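Local atomic coordinates of Cag pathogenicity island protein (Cag10) (Helicobacter pylori 26695, PDB entry 6IQT), a protein that probably serves, as the VirB8 homologue CagV, as an inner-membrane component of the type IV secretion system encoded by the cag pathogenicity island. Residues A29-A34 with I133-A138; T35-S40 with M58-V63. All coordinates share one frame; numbering follows the deposited sequence.

Overall arrangement
Both contacts belong to the VirB8-type domain of CagV, an NTF2-like fold in which helices pack against an antiparallel sheet, and both rest on helix 30-43. Contact 1 joins the first turn of that helix to the end of strand 125-137; contact 2 joins the next turns to the end of helix 50-59 and the loop after it. Their centres lie about 9 Å apart. Along the chain the order is 29-34, 35-40, 58-63 and 133-138, with the pair of contact 2 falling between the two partners of contact 1. Ile133 touches both Thr35 and Phe38, so the two contacts adjoin between the sheet and the helices.

Contact 1 (A29-A34 with I133-A138); sequences AVVDSA and IYYDFA
Val31 packs on Tyr135 and Phe137 in a mainly apolar helix-on-sheet contact, where the first turn of helix 30-43 meets the end of strand 125-137. The helix segment runs at 124° to the strand with the axes 11.3 Å apart at closest approach, a separation that the side chains bridge without any hydrogen bond.

Val31 does most of the work, straddling the phenol end of Tyr135. Val31 CG2 lies 3.4 Å from Tyr135 OH, and Val31 CG1 sits 3.9 Å from the same oxygen, so the two branches meet the tip of the tyrosine together. The two side chains cross at about a right angle. With Tyr135 CG set between its backbone N and carbonyl carbon (chi1 77°), the ring is carried toward the helix.

Val31 CG2 also touches the rim of Phe137, 3.9 Å from Phe137 CZ and close to the ring plane. The preceding residue adds to this: Val30 CG1 comes to 4.2 Å from Phe137 CZ, again at the ring edge. Phe137 therefore points its far end at two consecutive valines.

At the start of the helix, the carbonyl oxygen of the N-cap residue Ala29 accepts hydrogen bonds from both Ser33 N and Ser33 OG, which reach it from opposite faces of its plane.

Around this patch, Leu107 of strand 105-117 lies against both Val31 and Tyr135, while Phe154 of strand 154-163 stacks on the Tyr135 ring. Ile24 and Asn26, in the loop leading to the helix, touch Phe137, and Asp32 forms a salt bridge with Arg96 of strand 84-98.

Contact 2 (T35-S40 with M58-V63); sequences TSKFVS and MQYCDV
Phe38 and Tyr60 bring the backbones closest, with 6.6 Å between Phe38 CA and Tyr60 CA, where the middle of helix 30-43 passes the end of helix 50-59 and the loop that follows it. This is helix-to-loop packing within the helical layer that lies against the antiparallel sheet of the VirB8 (NTF2-like) domain. Three side chains from this meeting are buried, and Lys37 adds an exposed margin.

Phe38 is met along its rim. Tyr60 CB lies 3.7 Å from Phe38 CD1, near the ring plane, and the two side chains slide past each other in opposite directions. Phe38 CG stands anti to the backbone N (chi1 173°), which sends the ring out from the helix to lie beside the loop. Further along the same rim, Cys61 SG comes to 3.9 Å from Phe38 CE1. The sulfur is 86° off the ring normal, so this is an in-plane, edge-on sulfur-aromatic contact, with the thiol beside the ring rather than over its face.

Tyr60 leads the other way, laying its phenol end across the helix at Lys37. Lys37 CG is 3.8 Å from Tyr60 OH, and Lys37 CB is 4.1 Å from that oxygen; the two side chains cross at about a right angle. Only the aliphatic base of the lysine takes part, for the chain bends at chi2 (42°) and carries the amino group away.

Phe38 also packs on Val156 and Tyr60 on Phe154, both of strand 154-163, and Cys61 rests against Ala69 of helix 66-80. No hydrogen bond or salt bridge joins the two segments, so their association here relies on apolar and sulfur-aromatic packing; the backbone hydrogen bonds that tie Tyr60 and Asp62 to Val156 link the loop to the sheet, not to helix 30-43.

Contact 1 (A29-A34 with I133-A138)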
ATOM      1  N   ALA A  29     -22.599   0.065   1.187  1.00 39.45           N
ATOM      2  CA  ALA A  29     -23.268  -1.218   1.051  1.00 30.35           C
ATOM      3  C   ALA A  29     -22.723  -1.684  -0.285  1.00 24.33           C
ATOM      4  O   ALA A  29     -22.031  -2.701  -0.359  1.00 26.20           O
ATOM      5  CB  ALA A  29     -24.806  -1.162   1.054  1.00 34.34           C
ATOM      6  N   VAL A  30     -22.966  -0.886  -1.331  1.00 22.91           N
ATOM      7  CA  VAL A  30     -22.456  -1.231  -2.660  1.00 27.83           C
ATOM      8  C   VAL A  30     -20.938  -1.084  -2.695  1.00 22.39           C
ATOM      9  O   VAL A  30     -20.230  -1.949  -3.221  1.00 22.23           O
ATOM     10  CB  VAL A  30     -23.138  -0.369  -3.746  1.00 24.84           C
ATOM     11  CG1 VAL A  30     -22.399  -0.490  -5.070  1.00 29.30           C
ATOM     12  CG2 VAL A  30     -24.584  -0.788  -3.928  1.00 25.90           C
ATOM     13  N   VAL A  31     -20.415   0.006  -2.129  1.00 20.82           N
ATOM     14  CA  VAL A  31     -18.967   0.196  -2.081  1.00 24.45           C
ATOM     15  C   VAL A  31     -18.316  -0.955  -1.325  1.00 19.62           C
ATOM     16  O   VAL A  31     -17.314  -1.535  -1.769  1.00 23.08           O
ATOM     17  CB  VAL A  31     -18.620   1.561  -1.448  1.00 23.36           C
ATOM     18  CG1 VAL A  31     -17.147   1.612  -1.017  1.00 23.22           C
ATOM     19  CG2 VAL A  31     -18.897   2.695  -2.433  1.00 20.77           C
ATOM     20  N   ASP A  32     -18.885  -1.304  -0.173  1.00 20.55           N
ATOM     21  CA  ASP A  32     -18.279  -2.332   0.666  1.00 25.13           C
ATOM     22  C   ASP A  32     -18.332  -3.701  -0.006  1.00 26.94           C
ATOM     23  O   ASP A  32     -17.366  -4.466   0.080  1.00 23.07           O
ATOM     24  CB  ASP A  32     -18.963  -2.364   2.040  1.00 25.44           C
ATOM     25  CG  ASP A  32     -18.662  -1.099   2.884  1.00 33.06           C
ATOM     26  OD1 ASP A  32     -17.909  -0.212   2.441  1.00 31.27           O
ATOM     27  OD2 ASP A  32     -19.171  -0.996   4.013  1.00 43.10           O
ATOM     28  N   SER A  33     -19.448  -4.026  -0.679  1.00 23.60           N
ATOM     29  CA  SER A  33     -19.548  -5.292  -1.414  1.00 25.67           C
ATOM     30  C   SER A  33     -18.551  -5.351  -2.566  1.00 22.11           C
ATOM     31  O   SER A  33     -17.921  -6.392  -2.808  1.00 20.94           O
ATOM     32  CB  SER A  33     -20.970  -5.484  -1.959  1.00 25.94           C
ATOM     33  OG  SER A  33     -21.910  -5.550  -0.901  1.00 41.06           O
ATOM     34  N   ALA A  34     -18.448  -4.264  -3.335  1.00 20.41           N
ATOM     35  CA  ALA A  34     -17.494  -4.233  -4.442  1.00 23.14           C
ATOM     36  C   ALA A  34     -16.065  -4.372  -3.933  1.00 26.56           C
ATOM     37  O   ALA A  34     -15.246  -5.101  -4.518  1.00 21.74           O
ATOM     38  CB  ALA A  34     -17.663  -2.926  -5.237  1.00 19.41           C
ATOM     39  N   ILE A 133      -7.382   1.669  -0.685  1.00 22.04           N
ATOM     40  CA  ILE A 133      -7.728   1.730  -2.101  1.00 23.74           C
ATOM     41  C   ILE A 133      -8.382   3.075  -2.393  1.00 23.91           C
ATOM     42  O   ILE A 133      -9.044   3.680  -1.545  1.00 22.66           O
ATOM     43  CB  ILE A 133      -8.641   0.574  -2.595  1.00 34.56           C
ATOM     44  CG1 ILE A 133     -10.066   0.743  -2.103  1.00 39.96           C
ATOM     45  CG2 ILE A 133      -8.078  -0.835  -2.275  1.00 32.99           C
ATOM     46  CD1 ILE A 133     -11.082   0.219  -3.092  1.00 49.19           C
ATOM     47  N   TYR A 134      -8.197   3.535  -3.624  1.00 19.83           N
ATOM     48  CA  TYR A 134      -8.824   4.752  -4.116  1.00 22.75           C
ATOM     49  C   TYR A 134      -9.785   4.361  -5.225  1.00 21.27           C
ATOM     50  O   TYR A 134      -9.405   3.622  -6.138  1.00 23.65           O
ATOM     51  CB  TYR A 134      -7.766   5.730  -4.629  1.00 24.84           C
ATOM     52  CG  TYR A 134      -6.777   6.170  -3.568  1.00 25.56           C
ATOM     53  CD1 TYR A 134      -5.710   5.368  -3.193  1.00 22.71           C
ATOM     54  CD2 TYR A 134      -6.923   7.392  -2.934  1.00 23.35           C
ATOM     55  CE1 TYR A 134      -4.797   5.791  -2.202  1.00 24.87           C
ATOM     56  CE2 TYR A 134      -6.046   7.804  -1.954  1.00 27.39           C
ATOM     57  CZ  TYR A 134      -4.983   7.011  -1.596  1.00 30.41           C
ATOM     58  OH  TYR A 134      -4.109   7.456  -0.620  1.00 29.29           O
ATOM     59  N   TYR A 135     -11.026   4.852  -5.162  1.00 21.58           N
ATOM     60  CA  TYR A 135     -12.024   4.417  -6.129  1.00 22.63           C
ATOM     61  C   TYR A 135     -12.886   5.589  -6.590  1.00 22.47           C
ATOM     62  O   TYR A 135     -12.972   6.635  -5.941  1.00 23.69           O
ATOM     63  CB  TYR A 135     -12.938   3.295  -5.565  1.00 20.63           C
ATOM     64  CG  TYR A 135     -13.983   3.818  -4.610  1.00 20.70           C
ATOM     65  CD1 TYR A 135     -13.712   3.914  -3.256  1.00 19.99           C
ATOM     66  CD2 TYR A 135     -15.238   4.242  -5.071  1.00 24.86           C
ATOM     67  CE1 TYR A 135     -14.661   4.413  -2.360  1.00 22.57           C
ATOM     68  CE2 TYR A 135     -16.183   4.758  -4.188  1.00 24.62           C
ATOM     69  CZ  TYR A 135     -15.887   4.850  -2.842  1.00 24.25           C
ATOM     70  OH  TYR A 135     -16.827   5.347  -1.964  1.00 23.88           O
ATOM     71  N   ASP A 136     -13.537   5.371  -7.728  1.00 23.30           N
ATOM     72  CA  ASP A 136     -14.646   6.208  -8.167  1.00 23.69           C
ATOM     73  C   ASP A 136     -15.579   5.323  -8.979  1.00 25.85           C
ATOM     74  O   ASP A 136     -15.246   4.180  -9.298  1.00 28.67           O
ATOM     75  CB  ASP A 136     -14.146   7.419  -8.962  1.00 29.91           C
ATOM     76  CG  ASP A 136     -15.194   8.529  -9.091  1.00 41.52           C
ATOM     77  OD1 ASP A 136     -16.319   8.406  -8.551  1.00 39.64           O
ATOM     78  OD2 ASP A 136     -14.868   9.544  -9.736  1.00 46.57           O
ATOM     79  N   PHE A 137     -16.771   5.839  -9.292  1.00 28.01           N
ATOM     80  CA  PHE A 137     -17.719   5.106 -10.130  1.00 31.94           C
ATOM     81  C   PHE A 137     -17.603   5.594 -11.570  1.00 32.03           C
ATOM     82  O   PHE A 137     -17.573   6.800 -11.817  1.00 36.51           O
ATOM     83  CB  PHE A 137     -19.157   5.265  -9.622  1.00 30.67           C
ATOM     84  CG  PHE A 137     -19.467   4.419  -8.429  1.00 28.47           C
ATOM     85  CD1 PHE A 137     -19.863   3.099  -8.583  1.00 29.28           C
ATOM     86  CD2 PHE A 137     -19.339   4.929  -7.149  1.00 26.32           C
ATOM     87  CE1 PHE A 137     -20.146   2.305  -7.477  1.00 29.21           C
ATOM     88  CE2 PHE A 137     -19.610   4.135  -6.035  1.00 24.17           C
ATOM     89  CZ  PHE A 137     -20.018   2.830  -6.199  1.00 25.81           C
ATOM     90  N   ALA A 138     -17.539   4.659 -12.510  1.00 31.95           N
ATOM     91  CA  ALA A 138     -17.379   4.988 -13.930  1.00 44.01           C
ATOM     92  C   ALA A 138     -18.616   5.685 -14.489  1.00 50.81           C
ATOM     93  O   ALA A 138     -19.619   5.040 -14.774  1.00 53.67           O
ATOM     94  CB  ALA A 138     -17.074   3.728 -14.734  1.00 40.48           C
TER

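Contact 2 (T35-S40 with M58-V63)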
ATOM      1  N   THR A  35     -15.755  -3.694  -2.828  1.00 24.08           N
ATOM      2  CA  THR A  35     -14.407  -3.738  -2.281  1.00 22.96           C
ATOM      3  C   THR A  35     -14.059  -5.143  -1.805  1.00 19.90           C
ATOM      4  O   THR A  35     -12.942  -5.616  -2.026  1.00 22.67           O
ATOM      5  CB  THR A  35     -14.265  -2.721  -1.142  1.00 21.22           C
ATOM      6  OG1 THR A  35     -14.536  -1.411  -1.653  1.00 23.24           O
ATOM      7  CG2 THR A  35     -12.843  -2.721  -0.593  1.00 25.11           C
ATOM      8  N   SER A  36     -15.013  -5.829  -1.177  1.00 20.03           N
ATOM      9  CA  SER A  36     -14.768  -7.189  -0.720  1.00 26.53           C
ATOM     10  C   SER A  36     -14.522  -8.131  -1.895  1.00 25.37           C
ATOM     11  O   SER A  36     -13.626  -8.987  -1.844  1.00 22.73           O
ATOM     12  CB  SER A  36     -15.952  -7.657   0.127  1.00 27.57           C
ATOM     13  OG  SER A  36     -15.781  -9.003   0.497  1.00 40.61           O
ATOM     14  N   LYS A  37     -15.306  -7.983  -2.965  1.00 21.22           N
ATOM     15  CA  LYS A  37     -15.097  -8.804  -4.155  1.00 23.15           C
ATOM     16  C   LYS A  37     -13.736  -8.518  -4.784  1.00 23.80           C
ATOM     17  O   LYS A  37     -13.017  -9.442  -5.186  1.00 22.39           O
ATOM     18  CB  LYS A  37     -16.225  -8.552  -5.155  1.00 20.94           C
ATOM     19  CG  LYS A  37     -16.280  -9.565  -6.333  1.00 27.86           C
ATOM     20  CD  LYS A  37     -16.039 -10.988  -5.831  1.00 39.87           C
ATOM     21  CE  LYS A  37     -16.492 -12.041  -6.848  1.00 50.36           C
ATOM     22  NZ  LYS A  37     -16.316 -13.427  -6.329  1.00 48.35           N
ATOM     23  N   PHE A  38     -13.360  -7.241  -4.853  1.00 24.09           N
ATOM     24  CA  PHE A  38     -12.070  -6.840  -5.400  1.00 25.00           C
ATOM     25  C   PHE A  38     -10.918  -7.423  -4.593  1.00 22.15           C
ATOM     26  O   PHE A  38      -9.951  -7.947  -5.161  1.00 22.92           O
ATOM     27  CB  PHE A  38     -11.994  -5.307  -5.431  1.00 20.10           C
ATOM     28  CG  PHE A  38     -10.650  -4.762  -5.824  1.00 24.34           C
ATOM     29  CD1 PHE A  38     -10.282  -4.676  -7.160  1.00 27.51           C
ATOM     30  CD2 PHE A  38      -9.757  -4.313  -4.858  1.00 27.05           C
ATOM     31  CE1 PHE A  38      -9.047  -4.153  -7.535  1.00 30.66           C
ATOM     32  CE2 PHE A  38      -8.512  -3.800  -5.223  1.00 29.14           C
ATOM     33  CZ  PHE A  38      -8.161  -3.717  -6.569  1.00 26.13           C
ATOM     34  N   VAL A  39     -11.008  -7.345  -3.262  1.00 19.76           N
ATOM     35  CA  VAL A  39      -9.962  -7.901  -2.399  1.00 22.45           C
ATOM     36  C   VAL A  39      -9.830  -9.399  -2.622  1.00 26.78           C
ATOM     37  O   VAL A  39      -8.717  -9.937  -2.718  1.00 26.63           O
ATOM     38  CB  VAL A  39     -10.264  -7.586  -0.919  1.00 25.06           C
ATOM     39  CG1 VAL A  39      -9.496  -8.528   0.002  1.00 26.70           C
ATOM     40  CG2 VAL A  39      -9.939  -6.105  -0.605  1.00 20.69           C
ATOM     41  N   SER A  40     -10.970 -10.095  -2.663  1.00 22.62           N
ATOM     42  CA  SER A  40     -10.973 -11.530  -2.931  1.00 24.86           C
ATOM     43  C   SER A  40     -10.319 -11.856  -4.277  1.00 28.81           C
ATOM     44  O   SER A  40      -9.501 -12.778  -4.370  1.00 27.17           O
ATOM     45  CB  SER A  40     -12.414 -12.043  -2.888  1.00 27.35           C
ATOM     46  OG  SER A  40     -12.440 -13.432  -3.126  1.00 44.12           O
HETATM   47  N   MSE A  58      -9.943  -7.329 -13.794  1.00 28.14           N
HETATM   48  CA  MSE A  58      -9.821  -6.259 -14.778  1.00 26.81           C
HETATM   49  C   MSE A  58     -11.059  -5.332 -14.787  1.00 28.70           C
HETATM   50  O   MSE A  58     -10.954  -4.107 -14.925  1.00 26.72           O
HETATM   51  CB  MSE A  58      -9.626  -6.888 -16.158  1.00 34.99           C
HETATM   52  CG  MSE A  58      -8.263  -7.507 -16.357  1.00 38.61           C
HETATM   53 SE   MSE A  58      -6.862  -6.210 -15.913  0.36 33.08          SE
HETATM   54  CE  MSE A  58      -6.201  -7.024 -14.280  1.00 32.58           C
ATOM     55  N   GLN A  59     -12.238  -5.939 -14.606  1.00 25.57           N
ATOM     56  CA  GLN A  59     -13.510  -5.208 -14.608  1.00 27.17           C
ATOM     57  C   GLN A  59     -13.658  -4.260 -13.419  1.00 25.43           C
ATOM     58  O   GLN A  59     -14.448  -3.308 -13.490  1.00 27.30           O
ATOM     59  CB  GLN A  59     -14.673  -6.200 -14.589  1.00 29.91           C
ATOM     60  CG  GLN A  59     -14.935  -6.844 -15.910  1.00 42.28           C
ATOM     61  CD  GLN A  59     -15.911  -6.035 -16.708  1.00 60.86           C
ATOM     62  OE1 GLN A  59     -17.123  -6.250 -16.628  1.00 64.85           O
ATOM     63  NE2 GLN A  59     -15.400  -5.066 -17.460  1.00 66.53           N
ATOM     64  N   TYR A  60     -12.932  -4.505 -12.338  1.00 23.98           N
ATOM     65  CA  TYR A  60     -12.965  -3.647 -11.160  1.00 22.98           C
ATOM     66  C   TYR A  60     -11.886  -2.577 -11.154  1.00 27.70           C
ATOM     67  O   TYR A  60     -11.765  -1.858 -10.156  1.00 26.01           O
ATOM     68  CB  TYR A  60     -12.826  -4.497  -9.891  1.00 21.88           C
ATOM     69  CG  TYR A  60     -14.116  -5.132  -9.510  1.00 28.61           C
ATOM     70  CD1 TYR A  60     -15.029  -4.445  -8.725  1.00 27.31           C
ATOM     71  CD2 TYR A  60     -14.455  -6.402  -9.974  1.00 30.27           C
ATOM     72  CE1 TYR A  60     -16.235  -5.016  -8.383  1.00 30.70           C
ATOM     73  CE2 TYR A  60     -15.660  -6.981  -9.638  1.00 37.36           C
ATOM     74  CZ  TYR A  60     -16.550  -6.278  -8.846  1.00 42.88           C
ATOM     75  OH  TYR A  60     -17.756  -6.839  -8.499  1.00 48.43           O
ATOM     76  N   CYS A  61     -11.088  -2.462 -12.216  1.00 24.93           N
ATOM     77  CA  CYS A  61      -9.946  -1.551 -12.252  1.00 25.30           C
ATOM     78  C   CYS A  61     -10.144  -0.485 -13.322  1.00 31.20           C
ATOM     79  O   CYS A  61     -10.507  -0.801 -14.462  1.00 30.36           O
ATOM     80  CB  CYS A  61      -8.646  -2.319 -12.539  1.00 25.58           C
ATOM     81  SG  CYS A  61      -8.192  -3.586 -11.339  1.00 28.78           S
ATOM     82  N   ASP A  62      -9.895   0.771 -12.972  1.00 26.33           N
ATOM     83  CA  ASP A  62      -9.749   1.777 -14.012  1.00 30.43           C
ATOM     84  C   ASP A  62      -8.631   1.362 -14.968  1.00 32.14           C
ATOM     85  O   ASP A  62      -7.693   0.650 -14.594  1.00 28.91           O
ATOM     86  CB  ASP A  62      -9.440   3.145 -13.411  1.00 30.33           C
ATOM     87  CG  ASP A  62      -9.334   4.233 -14.471  1.00 39.85           C
ATOM     88  OD1 ASP A  62     -10.380   4.626 -15.026  1.00 34.66           O
ATOM     89  OD2 ASP A  62      -8.202   4.675 -14.778  1.00 36.27           O
ATOM     90  N   VAL A  63      -8.745   1.797 -16.227  1.00 30.15           N
ATOM     91  CA  VAL A  63      -7.704   1.485 -17.210  1.00 32.11           C
ATOM     92  C   VAL A  63      -6.328   1.873 -16.679  1.00 31.25           C
ATOM     93  O   VAL A  63      -5.350   1.144 -16.871  1.00 32.25           O
ATOM     94  CB  VAL A  63      -8.010   2.166 -18.560  1.00 34.25           C
ATOM     95  CG1 VAL A  63      -8.060   3.687 -18.409  1.00 32.26           C
ATOM     96  CG2 VAL A  63      -6.969   1.755 -19.608  1.00 41.20           C
TER